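Local coordinates for iron transport multicopper oxidase FET3 (Saccharomyces cerevisiae, PDB 1ZPU), which oxidises ferrous to ferric iron at the yeast cell surface, coupling this to oxygen reduction at four copper ions for high-affinity iron uptake, at residues Phe394-Gln405 and Pro427-Thr438. Numbering follows the deposited sequence.
With CU1 (copper (I) ion), chain B; CU1 (copper (I) ion), chain C.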
# COMPACT_ATOMS: atom_id res chain seq x y z
N PHE A 394 5.06 -5.89 -0.94
CA PHE A 394 5.60 -5.11 0.15
C PHE A 394 5.72 -3.66 -0.26
O PHE A 394 6.05 -3.35 -1.40
CB PHE A 394 6.94 -5.66 0.63
CG PHE A 394 6.81 -6.97 1.33
CD1 PHE A 394 6.96 -8.16 0.63
CD2 PHE A 394 6.50 -7.02 2.68
CE1 PHE A 394 6.81 -9.38 1.27
CE2 PHE A 394 6.36 -8.25 3.33
CZ PHE A 394 6.53 -9.43 2.62
N HIS A 395 5.44 -2.79 0.70
CA HIS A 395 5.43 -1.38 0.45
C HIS A 395 6.28 -0.67 1.50
O HIS A 395 6.32 -1.08 2.68
CB HIS A 395 3.99 -0.86 0.41
CG HIS A 395 3.87 0.61 0.62
ND1 HIS A 395 4.38 1.53 -0.27
CD2 HIS A 395 3.34 1.33 1.64
CE1 HIS A 395 4.15 2.75 0.18
NE2 HIS A 395 3.52 2.65 1.33
N LEU A 396 6.97 0.39 1.06
CA LEU A 396 7.87 1.15 1.91
C LEU A 396 7.43 2.60 2.00
O LEU A 396 7.35 3.29 0.99
CB LEU A 396 9.30 1.08 1.37
CG LEU A 396 10.41 1.89 2.06
CD1 LEU A 396 10.72 1.39 3.49
CD2 LEU A 396 11.67 1.89 1.19
N HIS A 397 7.16 3.06 3.22
CA HIS A 397 6.78 4.46 3.46
C HIS A 397 7.99 5.37 3.27
O HIS A 397 9.13 4.93 3.47
CB HIS A 397 6.23 4.64 4.86
CG HIS A 397 4.86 4.07 5.06
ND1 HIS A 397 3.83 4.82 5.59
CD2 HIS A 397 4.36 2.84 4.83
CE1 HIS A 397 2.75 4.06 5.67
NE2 HIS A 397 3.04 2.86 5.22
N GLY A 398 7.74 6.62 2.87
CA GLY A 398 8.77 7.65 2.81
C GLY A 398 9.75 7.64 1.64
O GLY A 398 10.54 8.57 1.48
N HIS A 399 9.71 6.59 0.82
CA HIS A 399 10.65 6.45 -0.29
C HIS A 399 10.06 5.74 -1.50
O HIS A 399 9.12 4.94 -1.38
CB HIS A 399 11.88 5.65 0.13
CG HIS A 399 12.63 6.22 1.29
ND1 HIS A 399 13.56 7.22 1.16
CD2 HIS A 399 12.61 5.90 2.61
CE1 HIS A 399 14.07 7.51 2.35
NE2 HIS A 399 13.51 6.71 3.24
N ALA A 400 10.61 6.04 -2.67
CA ALA A 400 10.50 5.16 -3.82
C ALA A 400 11.86 4.47 -3.95
O ALA A 400 12.89 5.14 -4.10
CB ALA A 400 10.18 5.96 -5.06
N PHE A 401 11.88 3.15 -3.86
CA PHE A 401 13.14 2.41 -3.86
C PHE A 401 13.57 1.93 -5.24
O PHE A 401 12.75 1.86 -6.15
CB PHE A 401 13.06 1.22 -2.91
CG PHE A 401 11.80 0.44 -3.05
CD1 PHE A 401 10.76 0.61 -2.15
CD2 PHE A 401 11.64 -0.44 -4.11
CE1 PHE A 401 9.58 -0.10 -2.29
CE2 PHE A 401 10.46 -1.16 -4.26
CZ PHE A 401 9.43 -1.00 -3.34
N GLN A 402 14.84 1.58 -5.37
CA GLN A 402 15.35 0.93 -6.58
C GLN A 402 15.18 -0.58 -6.47
O GLN A 402 15.63 -1.19 -5.49
CB GLN A 402 16.84 1.25 -6.80
CG GLN A 402 17.16 2.73 -6.86
CD GLN A 402 18.57 3.04 -7.36
OE1 GLN A 402 19.49 2.23 -7.22
NE2 GLN A 402 18.75 4.24 -7.94
N THR A 403 14.53 -1.18 -7.46
CA THR A 403 14.37 -2.63 -7.51
C THR A 403 15.52 -3.21 -8.29
O THR A 403 15.57 -3.08 -9.52
CB THR A 403 13.07 -3.02 -8.21
OG1 THR A 403 11.96 -2.35 -7.60
CG2 THR A 403 12.85 -4.52 -8.12
N ILE A 404 16.45 -3.84 -7.60
CA ILE A 404 17.67 -4.34 -8.26
C ILE A 404 17.67 -5.86 -8.52
O ILE A 404 18.37 -6.34 -9.41
CB ILE A 404 18.95 -3.89 -7.54
CG1 ILE A 404 19.08 -4.57 -6.18
CG2 ILE A 404 18.96 -2.38 -7.36
CD1 ILE A 404 20.47 -4.56 -5.66
N GLN A 405 16.90 -6.60 -7.73
CA GLN A 405 16.60 -8.02 -8.02
C GLN A 405 15.22 -8.41 -7.53
O GLN A 405 14.79 -8.01 -6.44
CB GLN A 405 17.64 -8.98 -7.42
CG GLN A 405 17.23 -10.46 -7.54
CD GLN A 405 18.37 -11.45 -7.36
OE1 GLN A 405 19.40 -11.39 -8.05
NE2 GLN A 405 18.18 -12.39 -6.44
N PRO A 427 22.31 -12.91 -10.56
CA PRO A 427 22.44 -12.23 -11.85
C PRO A 427 22.96 -10.80 -11.67
O PRO A 427 22.76 -10.21 -10.61
CB PRO A 427 20.99 -12.20 -12.37
CG PRO A 427 20.26 -13.29 -11.61
CD PRO A 427 20.93 -13.38 -10.29
N ALA A 428 23.63 -10.25 -12.69
CA ALA A 428 24.05 -8.85 -12.65
C ALA A 428 22.82 -7.94 -12.46
O ALA A 428 21.82 -8.10 -13.15
CB ALA A 428 24.80 -8.49 -13.91
N PHE A 429 22.91 -7.02 -11.50
CA PHE A 429 21.86 -6.03 -11.27
C PHE A 429 21.77 -5.06 -12.46
O PHE A 429 22.77 -4.88 -13.18
CB PHE A 429 22.14 -5.22 -10.00
CG PHE A 429 22.30 -6.04 -8.74
CD1 PHE A 429 23.42 -5.86 -7.93
CD2 PHE A 429 21.33 -6.96 -8.35
CE1 PHE A 429 23.58 -6.59 -6.75
CE2 PHE A 429 21.49 -7.71 -7.17
CZ PHE A 429 22.61 -7.52 -6.37
N PRO A 430 20.60 -4.41 -12.66
CA PRO A 430 20.48 -3.39 -13.71
C PRO A 430 21.34 -2.16 -13.42
O PRO A 430 21.60 -1.85 -12.25
CB PRO A 430 19.00 -2.99 -13.65
CG PRO A 430 18.56 -3.38 -12.28
CD PRO A 430 19.33 -4.61 -11.94
N GLU A 431 21.79 -1.49 -14.48
CA GLU A 431 22.54 -0.24 -14.36
C GLU A 431 21.66 0.92 -13.91
O GLU A 431 22.08 1.76 -13.11
CB GLU A 431 23.20 0.10 -15.68
CG GLU A 431 24.41 -0.76 -16.02
CD GLU A 431 25.11 -0.29 -17.28
OE1 GLU A 431 24.44 0.33 -18.14
OE2 GLU A 431 26.32 -0.54 -17.41
N TYR A 432 20.43 0.96 -14.44
CA TYR A 432 19.46 1.99 -14.11
C TYR A 432 18.15 1.34 -13.64
O TYR A 432 17.21 1.19 -14.43
CB TYR A 432 19.21 2.89 -15.32
CG TYR A 432 20.44 3.66 -15.75
CD1 TYR A 432 21.24 3.19 -16.79
CD2 TYR A 432 20.80 4.84 -15.11
CE1 TYR A 432 22.38 3.88 -17.18
CE2 TYR A 432 21.93 5.54 -15.50
CZ TYR A 432 22.71 5.06 -16.53
OH TYR A 432 23.83 5.76 -16.91
N PRO A 433 18.08 0.97 -12.34
CA PRO A 433 16.99 0.16 -11.84
C PRO A 433 15.66 0.88 -11.89
O PRO A 433 15.61 2.11 -11.83
CB PRO A 433 17.37 -0.07 -10.37
CG PRO A 433 18.80 0.26 -10.27
CD PRO A 433 19.02 1.33 -11.27
N MET A 434 14.59 0.10 -11.98
CA MET A 434 13.24 0.60 -11.85
C MET A 434 13.06 1.15 -10.44
O MET A 434 13.77 0.74 -9.52
CB MET A 434 12.26 -0.54 -12.15
CG MET A 434 10.82 -0.25 -11.84
SD MET A 434 10.39 -0.74 -10.16
CE MET A 434 9.95 -2.46 -10.34
N ARG A 435 12.12 2.07 -10.27
CA ARG A 435 11.79 2.64 -8.97
C ARG A 435 10.28 2.66 -8.74
O ARG A 435 9.51 3.01 -9.66
CB ARG A 435 12.34 4.06 -8.88
CG ARG A 435 13.66 4.17 -8.16
CD ARG A 435 14.62 5.09 -8.90
NE ARG A 435 14.03 6.38 -9.25
CZ ARG A 435 14.29 7.02 -10.39
NH1 ARG A 435 15.12 6.48 -11.27
NH2 ARG A 435 13.73 8.19 -10.64
N ARG A 436 9.87 2.29 -7.53
CA ARG A 436 8.47 2.38 -7.12
C ARG A 436 8.36 2.26 -5.60
O ARG A 436 9.38 2.16 -4.91
CB ARG A 436 7.62 1.33 -7.83
CG ARG A 436 7.94 -0.16 -7.55
CD ARG A 436 7.09 -1.07 -8.44
NE ARG A 436 5.75 -0.51 -8.59
CZ ARG A 436 4.86 -0.88 -9.50
NH1 ARG A 436 5.14 -1.83 -10.38
NH2 ARG A 436 3.68 -0.30 -9.53
N ASP A 437 7.12 2.27 -5.08
CA ASP A 437 6.93 2.19 -3.63
C ASP A 437 6.32 0.87 -3.18
O ASP A 437 6.25 0.58 -1.99
CB ASP A 437 6.15 3.40 -3.10
CG ASP A 437 4.73 3.49 -3.64
OD1 ASP A 437 4.38 4.59 -4.12
OD2 ASP A 437 3.98 2.47 -3.59
N THR A 438 5.90 0.05 -4.13
CA THR A 438 5.24 -1.20 -3.79
C THR A 438 5.65 -2.24 -4.82
O THR A 438 5.56 -2.01 -6.02
CB THR A 438 3.70 -1.01 -3.74
OG1 THR A 438 3.40 0.13 -2.90
CG2 THR A 438 2.99 -2.25 -3.20
CU CU1 B . 2.47 4.24 2.11
CU CU1 C . 1.61 1.30 5.51
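His395 reaches Asp437 through the nitrogen turned away from its metal: NE2 binds the type 2 copper, completed by His60, while ND1 donates to Asp437 O at 2.7 Å. Having CG anti to the backbone N (chi1 161°) carries the ring across to this carbonyl, whose plane ND1 meets from above, 54° out of it. The same oxygen takes Leu396 N at 3.1 Å, so two donors grip it; copper at NE2 and this carbonyl at ND1 together fix the rotation of the imidazole. Behind it, Asp437 OD2 accepts from Thr438 OG1 and hydrogen-bonds His62, a type 3 copper ligand, and OD1 pairs with Arg235; Asp437 thus touches ligands of two copper sites, His395 through its backbone O and His62 through its carboxylate.

The two segments pass, in opposite directions, between the two sheets of the third cupredoxin domain's beta sandwich: His395 and Thr438 pair antiparallel in one, Phe401 and Arg436 in the other. The latter are a hydrogen-bonded pair, Phe401 N to Arg436 O 2.9 Å and Arg436 N to Phe401 O 3.2 Å. Arg436 O also sits over the centre of the Phe401 ring. The guanidinium of Arg436 leaves the contact for salt bridges with Asp216 and Asp299.

Farther along, Gln402 and Arg435 run side by side, touching through their CG atoms, while their polar ends turn to Tyr311 and Glu306; Thr403 N donates to Met434 O at 2.9 Å. Ile404, which with Gln405 forms a classic bulge opposite Val448, places CD1 3.5 Å from the Phe429 ring centroid and 7° off its normal, a CH-pi contact. With the ring cut back to an alanine here, that methyl is likely to lose its aromatic cover and Gln405 CB the ring edge beside it.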